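Long-range contact in endo-alpha-mannosidase (Bacteroides thetaiotaomicron, PDB 4ACY), which hydrolyses internal alpha-mannosidic linkages as a family 99 glycoside hydrolase and probably acts on mannose-containing glycans: residues Leu276-Val281 against Tyr321-Ser326. Numbering follows the deposited sequence.
Sequences LFIPSV and YISITS
Y321 meets L276 and I278 through different parts of its side chain: CE1 of its ring lies 4.0 Å from L276 CD2, whereas its CB packs against I278 CG1. The aliphatic groups of L276 and I278 meet the Y321 ring obliquely; the stacking partner of this ring is H41, and its hydroxyl bonds to T184. The backbone at Y321 does not pair with 276-281: P279 CD comes to 3.4 Å of Y321 O, and this buried carbonyl has no hydrogen-bond partner in the model. The CA-CB bond of I322 points away from 276-281, yet its CG2 reaches V281 CG2 at 4.0 Å. Regular pairing starts at S323, where S323 N points almost straight at P279 O (2.9 Å, 168° at the hydrogen). These are neighbouring strands, seventh and eighth, of a TIM barrel, joined by a beta-alpha-beta crossover through helix 305-316, on which V281 and I324 both pack. The chi1 of 58° puts S323 OG above the plane of the P279 carbonyl, 44° out of it, and it donates to P279 O at 2.9 Å. S323 OG in turn accepts from S280 OG at 2.7 Å. Replacing this serine by alanine is likely to leave P279 O with one donor from this segment and S280 OG without the acceptor it has in S323. S323 O then receives V281 N at 2.8 Å, within the parallel bridge between S280 and S323. I324 CA lies 3.2 Å from V281 O, a CH...O contact beside the more bent bond that T325 N makes to that oxygen. T325 OG1 lies near S280 CB but bonds to Y248 O.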
ATOM      1  N   LEU A 276      15.659   2.633   7.766  1.00 22.08           N
ATOM      2  CA  LEU A 276      15.017   3.321   6.660  1.00 21.13           C
ATOM      3  C   LEU A 276      13.635   3.782   7.061  1.00 20.50           C
ATOM      4  O   LEU A 276      12.789   2.961   7.416  1.00 21.18           O
ATOM      5  CB  LEU A 276      14.884   2.401   5.449  1.00 22.33           C
ATOM      6  CG  LEU A 276      16.151   2.012   4.688  1.00 22.91           C
ATOM      7  CD1 LEU A 276      15.734   1.074   3.573  1.00 23.43           C
ATOM      8  CD2 LEU A 276      16.836   3.248   4.109  1.00 22.74           C
ATOM      9  N   PHE A 277      13.420   5.089   7.010  1.00 18.82           N
ATOM     10  CA  PHE A 277      12.091   5.671   7.210  1.00 18.17           C
ATOM     11  C   PHE A 277      11.392   5.796   5.863  1.00 17.66           C
ATOM     12  O   PHE A 277      11.909   6.444   4.935  1.00 17.82           O
ATOM     13  CB  PHE A 277      12.235   7.043   7.874  1.00 18.07           C
ATOM     14  CG  PHE A 277      10.971   7.871   7.914  1.00 17.98           C
ATOM     15  CD1 PHE A 277       9.721   7.307   8.221  1.00 17.81           C
ATOM     16  CD2 PHE A 277      11.045   9.243   7.677  1.00 17.96           C
ATOM     17  CE1 PHE A 277       8.585   8.112   8.277  1.00 17.89           C
ATOM     18  CE2 PHE A 277       9.927  10.046   7.737  1.00 17.93           C
ATOM     19  CZ  PHE A 277       8.689   9.482   8.045  1.00 17.84           C
ATOM     20  N   ILE A 278      10.210   5.187   5.756  1.00 16.97           N
ATOM     21  CA  ILE A 278       9.437   5.286   4.517  1.00 16.52           C
ATOM     22  C   ILE A 278       8.055   5.864   4.839  1.00 16.46           C
ATOM     23  O   ILE A 278       7.140   5.116   5.166  1.00 17.04           O
ATOM     24  CB  ILE A 278       9.313   3.902   3.789  1.00 16.10           C
ATOM     25  CG1 ILE A 278      10.702   3.235   3.670  1.00 16.16           C
ATOM     26  CG2 ILE A 278       8.608   4.082   2.428  1.00 16.45           C
ATOM     27  CD1 ILE A 278      10.681   1.955   2.856  1.00 16.14           C
ATOM     28  N   PRO A 279       7.904   7.203   4.776  1.00 16.14           N
ATOM     29  CA  PRO A 279       6.590   7.784   5.056  1.00 15.67           C
ATOM     30  C   PRO A 279       5.589   7.311   4.010  1.00 15.64           C
ATOM     31  O   PRO A 279       5.981   6.979   2.878  1.00 15.57           O
ATOM     32  CB  PRO A 279       6.818   9.289   4.907  1.00 16.00           C
ATOM     33  CG  PRO A 279       8.060   9.408   4.033  1.00 15.78           C
ATOM     34  CD  PRO A 279       8.903   8.221   4.408  1.00 15.92           C
ATOM     35  N   SER A 280       4.317   7.264   4.398  1.00 15.18           N
ATOM     36  CA  SER A 280       3.247   6.965   3.463  1.00 15.36           C
ATOM     37  C   SER A 280       2.371   8.186   3.239  1.00 15.20           C
ATOM     38  O   SER A 280       1.890   8.804   4.194  1.00 14.78           O
ATOM     39  CB  SER A 280       2.400   5.781   3.945  1.00 15.31           C
ATOM     40  OG  SER A 280       3.208   4.636   4.186  1.00 15.41           O
ATOM     41  N   VAL A 281       2.214   8.534   1.963  1.00 14.81           N
ATOM     42  CA  VAL A 281       1.432   9.699   1.536  1.00 14.94           C
ATOM     43  C   VAL A 281       0.197   9.268   0.781  1.00 14.34           C
ATOM     44  O   VAL A 281       0.253   8.344  -0.040  1.00 13.66           O
ATOM     45  CB  VAL A 281       2.293  10.616   0.608  1.00 15.38           C
ATOM     46  CG1 VAL A 281       1.483  11.801   0.069  1.00 17.00           C
ATOM     47  CG2 VAL A 281       3.533  11.090   1.369  1.00 15.77           C
ATOM     48  N   TYR A 321      12.921   7.185   0.623  1.00 18.18           N
ATOM     49  CA  TYR A 321      11.890   6.412  -0.080  1.00 17.21           C
ATOM     50  C   TYR A 321      10.566   6.981   0.339  1.00 16.47           C
ATOM     51  O   TYR A 321      10.411   7.380   1.490  1.00 16.57           O
ATOM     52  CB  TYR A 321      11.903   4.940   0.362  1.00 17.47           C
ATOM     53  CG  TYR A 321      13.138   4.173  -0.020  1.00 17.93           C
ATOM     54  CD1 TYR A 321      14.297   4.270   0.746  1.00 18.23           C
ATOM     55  CD2 TYR A 321      13.137   3.329  -1.129  1.00 17.89           C
ATOM     56  CE1 TYR A 321      15.441   3.563   0.408  1.00 18.65           C
ATOM     57  CE2 TYR A 321      14.283   2.618  -1.487  1.00 18.26           C
ATOM     58  CZ  TYR A 321      15.419   2.741  -0.707  1.00 18.70           C
ATOM     59  OH  TYR A 321      16.545   2.047  -1.056  1.00 19.24           O
ATOM     60  N   ILE A 322       9.617   7.020  -0.584  1.00 15.81           N
ATOM     61  CA  ILE A 322       8.258   7.457  -0.262  1.00 15.51           C
ATOM     62  C   ILE A 322       7.292   6.399  -0.737  1.00 15.15           C
ATOM     63  O   ILE A 322       7.434   5.869  -1.842  1.00 15.05           O
ATOM     64  CB  ILE A 322       7.951   8.865  -0.853  1.00 15.68           C
ATOM     65  CG1 ILE A 322       8.806   9.920  -0.136  1.00 15.76           C
ATOM     66  CG2 ILE A 322       6.430   9.212  -0.732  1.00 15.90           C
ATOM     67  CD1 ILE A 322       8.652  11.335  -0.712  1.00 15.90           C
ATOM     68  N   SER A 323       6.313   6.076   0.106  1.00 14.59           N
ATOM     69  CA  SER A 323       5.267   5.158  -0.281  1.00 14.15           C
ATOM     70  C   SER A 323       3.954   5.905  -0.434  1.00 13.91           C
ATOM     71  O   SER A 323       3.709   6.921   0.229  1.00 13.96           O
ATOM     72  CB  SER A 323       5.143   3.982   0.705  1.00 13.71           C
ATOM     73  OG  SER A 323       4.890   4.433   2.039  1.00 13.77           O
ATOM     74  N   ILE A 324       3.122   5.403  -1.336  1.00 14.08           N
ATOM     75  CA  ILE A 324       1.855   6.033  -1.654  1.00 14.09           C
ATOM     76  C   ILE A 324       0.694   5.122  -1.247  1.00 13.84           C
ATOM     77  O   ILE A 324       0.527   4.010  -1.763  1.00 14.25           O
ATOM     78  CB  ILE A 324       1.760   6.405  -3.157  1.00 13.99           C
ATOM     79  CG1 ILE A 324       2.861   7.425  -3.509  1.00 14.34           C
ATOM     80  CG2 ILE A 324       0.373   6.986  -3.479  1.00 13.74           C
ATOM     81  CD1 ILE A 324       2.948   7.719  -4.989  1.00 14.64           C
ATOM     82  N   THR A 325      -0.098   5.629  -0.307  1.00 13.91           N
ATOM     83  CA  THR A 325      -1.309   4.961   0.134  1.00 13.42           C
ATOM     84  C   THR A 325      -2.475   5.731  -0.499  1.00 13.17           C
ATOM     85  O   THR A 325      -2.879   6.754   0.042  1.00 13.10           O
ATOM     86  CB  THR A 325      -1.417   4.997   1.674  1.00 13.64           C
ATOM     87  OG1 THR A 325      -0.277   4.327   2.244  1.00 13.54           O
ATOM     88  CG2 THR A 325      -2.724   4.293   2.132  1.00 13.64           C
ATOM     89  N   SER A 326      -3.009   5.284  -1.641  1.00 13.19           N
ATOM     90  CA  SER A 326      -2.700   4.002  -2.274  1.00 13.09           C
ATOM     91  C   SER A 326      -2.819   4.138  -3.783  1.00 13.10           C
ATOM     92  O   SER A 326      -3.372   5.116  -4.269  1.00 12.55           O
ATOM     93  CB  SER A 326      -3.731   2.958  -1.820  1.00 13.18           C
ATOM     94  OG  SER A 326      -5.051   3.385  -2.146  1.00 13.29           O
TER